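Local coordinates for protein AlyGC (Glaciecola chathamensis, PDB 5GKD) that cleaves the polysaccharide alginate as a lyase of polysaccharide lyase family 6, probably by beta-elimination, at residues Asp453-Ala458 with Lys481-Arg486; Ala546-Thr551 with Tyr574-Asp579; Ser560-Asp565 with Leu589-Lys594. One frame throughout, in Å; residues are numbered along the deposited sequence.

Contact 1 of 3, residues Asp453-Ala458 with Lys481-Arg486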
loop_
_atom_site.group_PDB
_atom_site.type_symbol
_atom_site.label_atom_id
_atom_site.label_comp_id
_atom_site.label_asym_id
_atom_site.label_seq_id
_atom_site.Cartn_x
_atom_site.Cartn_y
_atom_site.Cartn_z
ATOM N N ASP A 453 4.997 -7.162 -26.296
ATOM C CA ASP A 453 3.963 -7.051 -27.312
ATOM C C ASP A 453 3.108 -8.306 -27.375
ATOM O O ASP A 453 1.897 -8.217 -27.575
ATOM C CB ASP A 453 4.591 -6.755 -28.676
ATOM C CG ASP A 453 5.245 -5.387 -28.727
ATOM O OD1 ASP A 453 4.748 -4.460 -28.060
ATOM O OD2 ASP A 453 6.265 -5.239 -29.431
ATOM N N ALA A 454 3.706 -9.483 -27.197
ATOM C CA ALA A 454 2.905 -10.705 -27.240
ATOM C C ALA A 454 1.931 -10.770 -26.069
ATOM O O ALA A 454 0.771 -11.165 -26.238
ATOM C CB ALA A 454 3.812 -11.931 -27.249
ATOM N N ILE A 455 2.389 -10.398 -24.874
ATOM C CA ILE A 455 1.501 -10.347 -23.715
ATOM C C ILE A 455 0.346 -9.378 -23.971
ATOM O O ILE A 455 -0.823 -9.691 -23.725
ATOM C CB ILE A 455 2.304 -9.964 -22.456
ATOM C CG1 ILE A 455 3.149 -11.142 -21.977
ATOM C CG2 ILE A 455 1.392 -9.474 -21.354
ATOM C CD1 ILE A 455 4.211 -10.762 -20.989
ATOM N N ALA A 456 0.655 -8.201 -24.510
ATOM C CA ALA A 456 -0.353 -7.157 -24.627
ATOM C C ALA A 456 -1.462 -7.525 -25.604
ATOM O O ALA A 456 -2.603 -7.099 -25.418
ATOM C CB ALA A 456 0.302 -5.837 -25.041
ATOM N N SER A 457 -1.167 -8.298 -26.645
ATOM C CA SER A 457 -2.194 -8.594 -27.634
ATOM C C SER A 457 -2.780 -9.989 -27.493
ATOM O O SER A 457 -3.743 -10.311 -28.196
ATOM C CB SER A 457 -1.654 -8.395 -29.049
ATOM O OG SER A 457 -0.579 -9.260 -29.313
ATOM N N ALA A 458 -2.243 -10.813 -26.598
ATOM C CA ALA A 458 -2.865 -12.089 -26.290
ATOM C C ALA A 458 -4.227 -11.875 -25.623
ATOM O O ALA A 458 -4.533 -10.797 -25.112
ATOM C CB ALA A 458 -1.961 -12.916 -25.375
ATOM N N LYS A 481 -4.569 -10.407 -17.414
ATOM C CA LYS A 481 -5.387 -11.489 -17.935
ATOM C C LYS A 481 -4.781 -12.808 -17.469
ATOM O O LYS A 481 -3.738 -12.833 -16.811
ATOM C CB LYS A 481 -5.478 -11.406 -19.458
ATOM C CG LYS A 481 -4.186 -11.787 -20.160
ATOM C CD LYS A 481 -4.087 -11.198 -21.560
ATOM C CE LYS A 481 -3.781 -9.728 -21.499
ATOM N NZ LYS A 481 -3.476 -9.152 -22.839
ATOM N N THR A 482 -5.428 -13.912 -17.819
ATOM C CA THR A 482 -4.888 -15.228 -17.502
ATOM C C THR A 482 -3.980 -15.670 -18.647
ATOM O O THR A 482 -4.391 -15.666 -19.813
ATOM C CB THR A 482 -6.014 -16.238 -17.262
ATOM O OG1 THR A 482 -6.780 -15.845 -16.103
ATOM C CG2 THR A 482 -5.454 -17.632 -17.046
ATOM N N LEU A 483 -2.742 -16.027 -18.320
ATOM C CA LEU A 483 -1.750 -16.249 -19.365
ATOM C C LEU A 483 -0.755 -17.312 -18.934
ATOM O O LEU A 483 -0.392 -17.387 -17.759
ATOM C CB LEU A 483 -1.007 -14.948 -19.686
ATOM C CG LEU A 483 -0.502 -14.759 -21.111
ATOM C CD1 LEU A 483 -1.659 -14.438 -22.054
ATOM C CD2 LEU A 483 0.559 -13.668 -21.153
ATOM N N THR A 484 -0.315 -18.125 -19.892
ATOM C CA THR A 484 0.780 -19.070 -19.703
ATOM C C THR A 484 1.937 -18.665 -20.606
ATOM O O THR A 484 1.746 -18.450 -21.806
ATOM C CB THR A 484 0.350 -20.507 -20.014
ATOM O OG1 THR A 484 -0.675 -20.915 -19.102
ATOM C CG2 THR A 484 1.520 -21.453 -19.875
ATOM N N ILE A 485 3.127 -18.548 -20.032
ATOM C CA ILE A 485 4.347 -18.301 -20.787
ATOM C C ILE A 485 5.159 -19.594 -20.780
ATOM O O ILE A 485 5.668 -20.016 -19.733
ATOM C CB ILE A 485 5.135 -17.119 -20.212
ATOM C CG1 ILE A 485 4.251 -15.864 -20.224
ATOM C CG2 ILE A 485 6.403 -16.899 -21.005
ATOM C CD1 ILE A 485 4.938 -14.616 -19.800
ATOM N N ARG A 486 5.263 -20.242 -21.941
ATOM C CA ARG A 486 5.853 -21.571 -22.062
ATOM C C ARG A 486 7.010 -21.550 -23.049
ATOM O O ARG A 486 6.870 -21.028 -24.158
ATOM C CB ARG A 486 4.803 -22.589 -22.520
ATOM C CG ARG A 486 5.345 -23.993 -22.768
ATOM C CD ARG A 486 4.250 -24.914 -23.246
ATOM N NE ARG A 486 3.190 -25.008 -22.249
ATOM C CZ ARG A 486 1.941 -25.391 -22.505
ATOM N NH1 ARG A 486 1.582 -25.721 -23.743
ATOM N NH2 ARG A 486 1.048 -25.438 -21.521
#
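The short helix 450-457 caps the N-terminal end of the second parallel beta-helix of AlyGC, and this contact is where its last turn and the residue after it settle on strand 482-487. Lys481, just ahead of the strand, reaches out to the helix end. Its NZ donates to Ile455 O at 2.8 Å and to Ala458 O at 3.0 Å; the first bond lies 15° from the carbonyl plane, whereas the second comes from well above it. The lysine begins with CG wedged between its backbone N and carbonyl carbon (chi1 72°), and a bend at chi3 then turns CE and NZ onto the two oxygens. Beside this polar grip lies an apolar patch. Leu483 forks between two partners, CD2 touching Ile455 CG1 and CD1 touching Ala458 CB, each pair 3.7 Å apart. Farther along, Ile455 CD1 meets Ile485 CD1 at 4.1 Å, the two side chains crossing at about a right angle. Leu464 of strand 462-466 also packs on Ile455 and Ala458. Placed at the C-terminal end of the helix, the ammonium of Lys481 probably gains from the helix dipole as well as from the carbonyl oxygens of Ile455 and Ala458.

Contact 2 of 3, residues Ala546-Thr551 with Tyr574-Asp579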
loop_
_atom_site.group_PDB
_atom_site.type_symbol
_atom_site.label_atom_id
_atom_site.label_comp_id
_atom_site.label_asym_id
_atom_site.label_seq_id
_atom_site.Cartn_x
_atom_site.Cartn_y
_atom_site.Cartn_z
ATOM N N ALA A 546 1.580 -20.118 -10.952
ATOM C CA ALA A 546 2.146 -21.456 -11.115
ATOM C C ALA A 546 3.498 -21.349 -11.804
ATOM O O ALA A 546 3.637 -20.629 -12.797
ATOM C CB ALA A 546 1.221 -22.367 -11.930
ATOM N N ILE A 547 4.491 -22.058 -11.272
ATOM C CA ILE A 547 5.864 -22.014 -11.763
ATOM C C ILE A 547 6.355 -23.449 -11.903
ATOM O O ILE A 547 6.426 -24.179 -10.908
ATOM C CB ILE A 547 6.772 -21.212 -10.820
ATOM C CG1 ILE A 547 6.313 -19.756 -10.777
ATOM C CG2 ILE A 547 8.228 -21.300 -11.251
ATOM C CD1 ILE A 547 7.034 -18.941 -9.780
ATOM N N LYS A 548 6.683 -23.853 -13.131
ATOM C CA LYS A 548 7.017 -25.244 -13.438
ATOM C C LYS A 548 8.238 -25.296 -14.338
ATOM O O LYS A 548 8.320 -24.546 -15.309
ATOM C CB LYS A 548 5.861 -25.966 -14.147
ATOM C CG LYS A 548 4.517 -25.713 -13.547
ATOM C CD LYS A 548 3.382 -26.253 -14.394
ATOM C CE LYS A 548 2.057 -25.970 -13.683
ATOM N NZ LYS A 548 0.861 -26.467 -14.413
ATOM N N ASN A 549 9.173 -26.191 -14.026
ATOM C CA ASN A 549 10.283 -26.508 -14.931
ATOM C C ASN A 549 11.141 -25.293 -15.259
ATOM O O ASN A 549 11.727 -25.221 -16.340
ATOM C CB ASN A 549 9.770 -27.129 -16.235
ATOM C CG ASN A 549 8.787 -28.251 -15.996
ATOM O OD1 ASN A 549 7.647 -28.195 -16.449
ATOM N ND2 ASN A 549 9.221 -29.274 -15.279
ATOM N N SER A 550 11.233 -24.320 -14.358
ATOM C CA SER A 550 11.875 -23.070 -14.711
ATOM C C SER A 550 13.109 -22.838 -13.857
ATOM O O SER A 550 13.289 -23.436 -12.800
ATOM C CB SER A 550 10.901 -21.890 -14.570
ATOM O OG SER A 550 9.801 -22.056 -15.439
ATOM N N THR A 551 13.953 -21.938 -14.332
ATOM C CA THR A 551 15.216 -21.641 -13.684
ATOM C C THR A 551 15.368 -20.134 -13.561
ATOM O O THR A 551 15.110 -19.398 -14.514
ATOM C CB THR A 551 16.398 -22.225 -14.484
ATOM O OG1 THR A 551 16.184 -23.623 -14.678
ATOM C CG2 THR A 551 17.706 -22.011 -13.741
ATOM N N TYR A 574 -3.578 -19.548 -5.037
ATOM C CA TYR A 574 -2.474 -20.464 -4.785
ATOM C C TYR A 574 -1.216 -19.941 -5.445
ATOM O O TYR A 574 -1.268 -19.226 -6.449
ATOM C CB TYR A 574 -2.747 -21.900 -5.275
ATOM C CG TYR A 574 -2.984 -22.060 -6.761
ATOM C CD1 TYR A 574 -1.922 -22.137 -7.666
ATOM C CD2 TYR A 574 -4.270 -22.163 -7.259
ATOM C CE1 TYR A 574 -2.163 -22.293 -9.035
ATOM C CE2 TYR A 574 -4.514 -22.315 -8.606
ATOM C CZ TYR A 574 -3.470 -22.378 -9.486
ATOM O OH TYR A 574 -3.764 -22.545 -10.815
ATOM N N ILE A 575 -0.090 -20.319 -4.859
ATOM C CA ILE A 575 1.225 -20.208 -5.468
ATOM C C ILE A 575 1.794 -21.617 -5.503
ATOM O O ILE A 575 1.901 -22.269 -4.458
ATOM C CB ILE A 575 2.139 -19.257 -4.680
ATOM C CG1 ILE A 575 1.555 -17.847 -4.697
ATOM C CG2 ILE A 575 3.535 -19.239 -5.256
ATOM C CD1 ILE A 575 2.160 -16.943 -3.658
ATOM N N GLU A 576 2.120 -22.104 -6.696
ATOM C CA GLU A 576 2.612 -23.467 -6.861
ATOM C C GLU A 576 3.927 -23.478 -7.630
ATOM O O GLU A 576 4.000 -22.960 -8.747
ATOM C CB GLU A 576 1.589 -24.336 -7.582
ATOM C CG GLU A 576 1.663 -25.768 -7.110
ATOM C CD GLU A 576 1.257 -26.757 -8.157
ATOM O OE1 GLU A 576 1.053 -27.935 -7.787
ATOM O OE2 GLU A 576 1.144 -26.355 -9.337
ATOM N N VAL A 577 4.950 -24.083 -7.035
ATOM C CA VAL A 577 6.277 -24.206 -7.626
ATOM C C VAL A 577 6.610 -25.690 -7.738
ATOM O O VAL A 577 6.631 -26.405 -6.725
ATOM C CB VAL A 577 7.339 -23.476 -6.794
ATOM C CG1 VAL A 577 8.700 -23.632 -7.423
ATOM C CG2 VAL A 577 6.976 -21.992 -6.643
ATOM N N GLN A 578 6.868 -26.153 -8.965
ATOM C CA GLN A 578 7.203 -27.550 -9.241
ATOM C C GLN A 578 8.462 -27.615 -10.093
ATOM O O GLN A 578 8.580 -26.882 -11.082
ATOM C CB GLN A 578 6.069 -28.281 -9.974
ATOM C CG GLN A 578 4.756 -28.371 -9.237
ATOM C CD GLN A 578 4.821 -29.286 -8.035
ATOM O OE1 GLN A 578 5.732 -30.103 -7.910
ATOM N NE2 GLN A 578 3.854 -29.155 -7.139
ATOM N N ASP A 579 9.399 -28.487 -9.709
ATOM C CA ASP A 579 10.523 -28.864 -10.577
ATOM C C ASP A 579 11.273 -27.644 -11.107
ATOM O O ASP A 579 11.494 -27.509 -12.306
ATOM C CB ASP A 579 10.031 -29.730 -11.747
ATOM C CG ASP A 579 9.152 -30.890 -11.291
ATOM O OD1 ASP A 579 9.636 -31.718 -10.506
ATOM O OD2 ASP A 579 7.974 -30.972 -11.703
#
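The ring of Tyr574 presents its edge to Ala546, whose CB lies near the ring plane, 4.5 Å from CE1. At the other end of the pair, the flat ends of Asn549 and Asp579 run side by side and point the same way, amide and carboxylate planes only 6° apart. Between these ends the two strands are parallel and in register, Ala546 beside Glu576, Ile547 beside Val577 and Lys548 beside Gln578. Ile547 is gripped from both its polar backbone atoms: its N donates to Glu576 O at 2.7 Å, and its O accepts from Gln578 N at 2.8 Å. Asn549 N continues the pattern to Gln578 O at 3.1 Å. Ile547 CB lies 4.3 Å from Val577 CG2 on the face these two share. With chi1 at 179°, Val577 CG2 sits beside its own backbone N, and this methyl comes nearest the Ile547 side chain. On the other face Gln578 NE2 donates to Glu576 OE1 at 3.1 Å, coming from above the carboxylate plane, and also bonds Glu610 on the next coil. Lys548 NZ and Glu576 OE2 are 5.1 Å apart, not in contact, though their opposite charges may attract weakly. Stacked parallel strands of this kind build the wall of a beta-helix: strand 510-514 continues the sheet beyond Ala546, strand 606-610 beyond Glu576, and Phe590 of strand 590-592 packs against Val577 from the interior.

Contact 3 of 3, residues Ser560-Asp565 with Leu589-Lys594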
loop_
_atom_site.group_PDB
_atom_site.type_symbol
_atom_site.label_atom_id
_atom_site.label_comp_id
_atom_site.label_asym_id
_atom_site.label_seq_id
_atom_site.Cartn_x
_atom_site.Cartn_y
_atom_site.Cartn_z
ATOM N N SER A 560 18.840 -7.185 -1.381
ATOM C CA SER A 560 17.381 -7.196 -1.274
ATOM C C SER A 560 16.714 -7.345 -2.641
ATOM O O SER A 560 15.726 -6.681 -2.942
ATOM C CB SER A 560 16.863 -5.940 -0.562
ATOM O OG SER A 560 17.404 -5.831 0.736
ATOM N N TYR A 561 17.248 -8.228 -3.470
ATOM C CA TYR A 561 16.654 -8.543 -4.763
ATOM C C TYR A 561 15.772 -9.763 -4.548
ATOM O O TYR A 561 16.263 -10.891 -4.506
ATOM C CB TYR A 561 17.730 -8.804 -5.807
ATOM C CG TYR A 561 17.269 -8.784 -7.245
ATOM C CD1 TYR A 561 15.943 -9.020 -7.589
ATOM C CD2 TYR A 561 18.171 -8.513 -8.267
ATOM C CE1 TYR A 561 15.538 -8.996 -8.908
ATOM C CE2 TYR A 561 17.770 -8.477 -9.579
ATOM C CZ TYR A 561 16.465 -8.722 -9.898
ATOM O OH TYR A 561 16.079 -8.689 -11.214
ATOM N N HIS A 562 14.468 -9.531 -4.424
ATOM C CA HIS A 562 13.513 -10.582 -4.112
ATOM C C HIS A 562 13.004 -11.256 -5.371
ATOM O O HIS A 562 12.909 -10.646 -6.440
ATOM C CB HIS A 562 12.335 -10.013 -3.333
ATOM C CG HIS A 562 12.750 -9.112 -2.217
ATOM N ND1 HIS A 562 13.449 -9.567 -1.120
ATOM C CD2 HIS A 562 12.581 -7.783 -2.033
ATOM C CE1 HIS A 562 13.693 -8.553 -0.309
ATOM N NE2 HIS A 562 13.177 -7.461 -0.840
ATOM N N PHE A 563 12.657 -12.532 -5.235
ATOM C CA PHE A 563 12.034 -13.211 -6.363
ATOM C C PHE A 563 10.550 -12.845 -6.486
ATOM O O PHE A 563 10.083 -12.500 -7.579
ATOM C CB PHE A 563 12.205 -14.726 -6.233
ATOM C CG PHE A 563 11.467 -15.493 -7.276
ATOM C CD1 PHE A 563 11.955 -15.576 -8.570
ATOM C CD2 PHE A 563 10.267 -16.105 -6.978
ATOM C CE1 PHE A 563 11.262 -16.265 -9.541
ATOM C CE2 PHE A 563 9.576 -16.800 -7.936
ATOM C CZ PHE A 563 10.071 -16.878 -9.225
ATOM N N PHE A 564 9.785 -12.938 -5.387
ATOM C CA PHE A 564 8.361 -12.619 -5.423
ATOM C C PHE A 564 7.982 -11.756 -4.231
ATOM O O PHE A 564 8.219 -12.143 -3.084
ATOM C CB PHE A 564 7.468 -13.870 -5.446
ATOM C CG PHE A 564 5.998 -13.544 -5.559
ATOM C CD1 PHE A 564 5.421 -13.300 -6.791
ATOM C CD2 PHE A 564 5.208 -13.424 -4.423
ATOM C CE1 PHE A 564 4.081 -12.965 -6.896
ATOM C CE2 PHE A 564 3.864 -13.092 -4.516
ATOM C CZ PHE A 564 3.302 -12.867 -5.761
ATOM N N ASP A 565 7.332 -10.624 -4.502
ATOM C CA ASP A 565 6.952 -9.652 -3.480
ATOM C C ASP A 565 5.452 -9.398 -3.577
ATOM O O ASP A 565 4.987 -8.782 -4.537
ATOM C CB ASP A 565 7.744 -8.352 -3.655
ATOM C CG ASP A 565 7.614 -7.412 -2.452
ATOM O OD1 ASP A 565 7.462 -7.892 -1.315
ATOM O OD2 ASP A 565 7.671 -6.187 -2.643
ATOM N N LEU A 589 12.736 -15.334 -1.350
ATOM C CA LEU A 589 12.056 -16.003 -2.450
ATOM C C LEU A 589 10.599 -15.559 -2.540
ATOM O O LEU A 589 10.184 -14.969 -3.543
ATOM C CB LEU A 589 12.146 -17.518 -2.272
ATOM C CG LEU A 589 12.761 -18.451 -3.309
ATOM C CD1 LEU A 589 11.820 -19.620 -3.581
ATOM C CD2 LEU A 589 13.156 -17.757 -4.588
ATOM N N PHE A 590 9.807 -15.833 -1.504
ATOM C CA PHE A 590 8.394 -15.463 -1.474
ATOM C C PHE A 590 8.121 -14.613 -0.240
ATOM O O PHE A 590 8.317 -15.064 0.894
ATOM C CB PHE A 590 7.490 -16.704 -1.496
ATOM C CG PHE A 590 7.505 -17.429 -2.814
ATOM C CD1 PHE A 590 6.688 -17.025 -3.843
ATOM C CD2 PHE A 590 8.365 -18.489 -3.032
ATOM C CE1 PHE A 590 6.707 -17.669 -5.055
ATOM C CE2 PHE A 590 8.383 -19.143 -4.233
ATOM C CZ PHE A 590 7.548 -18.731 -5.250
ATOM N N ARG A 591 7.679 -13.384 -0.465
ATOM C CA ARG A 591 7.361 -12.446 0.603
ATOM C C ARG A 591 5.843 -12.399 0.738
ATOM O O ARG A 591 5.166 -11.691 -0.014
ATOM C CB ARG A 591 7.971 -11.080 0.303
ATOM C CG ARG A 591 9.480 -11.073 0.470
ATOM C CD ARG A 591 10.151 -9.978 -0.338
ATOM N NE ARG A 591 9.798 -8.645 0.128
ATOM C CZ ARG A 591 10.279 -8.089 1.231
ATOM N NH1 ARG A 591 11.119 -8.762 1.999
ATOM N NH2 ARG A 591 9.904 -6.864 1.578
ATOM N N LEU A 592 5.316 -13.173 1.694
ATOM C CA LEU A 592 3.888 -13.372 1.914
ATOM C C LEU A 592 3.506 -13.003 3.339
ATOM O O LEU A 592 2.684 -13.669 3.974
ATOM C CB LEU A 592 3.480 -14.812 1.638
ATOM C CG LEU A 592 3.202 -15.331 0.228
ATOM C CD1 LEU A 592 2.973 -14.250 -0.798
ATOM C CD2 LEU A 592 4.252 -16.297 -0.209
ATOM N N ASN A 593 4.110 -11.938 3.850
ATOM C CA ASN A 593 4.014 -11.549 5.249
ATOM C C ASN A 593 3.717 -10.062 5.397
ATOM O O ASN A 593 4.240 -9.405 6.303
ATOM C CB ASN A 593 5.309 -11.884 5.980
ATOM C CG ASN A 593 6.486 -11.117 5.432
ATOM O OD1 ASN A 593 6.452 -10.662 4.291
ATOM N ND2 ASN A 593 7.513 -10.929 6.250
ATOM N N LYS A 594 2.873 -9.504 4.522
ATOM C CA LYS A 594 2.611 -8.065 4.557
ATOM C C LYS A 594 1.567 -7.645 5.591
ATOM O O LYS A 594 1.535 -6.471 5.970
ATOM C CB LYS A 594 2.174 -7.573 3.177
ATOM C CG LYS A 594 3.191 -7.854 2.093
ATOM C CD LYS A 594 4.585 -7.417 2.560
ATOM C CE LYS A 594 5.681 -7.738 1.557
ATOM N NZ LYS A 594 5.741 -6.806 0.402
HETATM O O HOH W 1 8.465 -4.961 -0.278
#
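Arg591, its CG anti to the carbonyl carbon (chi1 -72°), bends at chi3 (66°), which folds its guanidinium flat over His562, while Asp565, its CG anti to the backbone N, brings its carboxylate to the guanidinium edge. The guanidinium and imidazole planes are 13° apart with centres at 3.8 Å, and Arg591 CD lies over the same imidazole face; His562 ND1 bonds Asp588 N, and Arg591 NH1 forms a salt bridge with Asp588 OD2. Asp565 OD1 takes two donors from opposite faces of the carboxylate plane, Arg591 NE at 2.8 Å and Lys594 NZ at 2.7 Å. A water bridges Asp565 OD2 and Arg591 NH2. With two cations nearby the carboxylate is likely to stay ionised. A leucine in place of Arg591 would probably leave Asp565 with Lys594 as its remaining cation here and take away Asp588's salt bridge to the guanidinium and the imidazole's flat partner. Backbone hydrogen bonds join the parallel strands, Phe564 N to Leu589 O at 2.8 Å and Arg591 N to Phe564 O at 2.9 Å. In the interior, Phe563, at the corner before the strand, turns its edge to the face of Phe590 (offset edge-to-face, centroids 5.6 Å apart), and Phe564 CB packs on Phe590 CD1 at 3.6 Å. Strand 530-534, next in the sheet, and strand 543-548 both pack on Phe563 and Phe564, while strand 572-578 meets Phe590 in the beta-helix core.

From the N terminus, the chain first closes contact 1, where, 22 residues after segment 453-458, it comes back to helix 450-457 as strand 482-487, at the capped start of the second beta-helix. Contact 1 is complete before the others begin. Contacts 2 and 3 cross: 546-551 is followed by 560-565, then 574-579 and finally 589-594, so successive coils are joined on one wall and then on another. Contacts 1 and 2 lie along the same run of paired parallel strands, with centres about 18 Å apart, and do not touch. Contacts 2 and 3 meet through the interior, where Ile575 and Val577 pack on Phe590 and Ile547 CD1 reaches Phe563 CZ at 3.7 Å, tying two walls of the solenoid together.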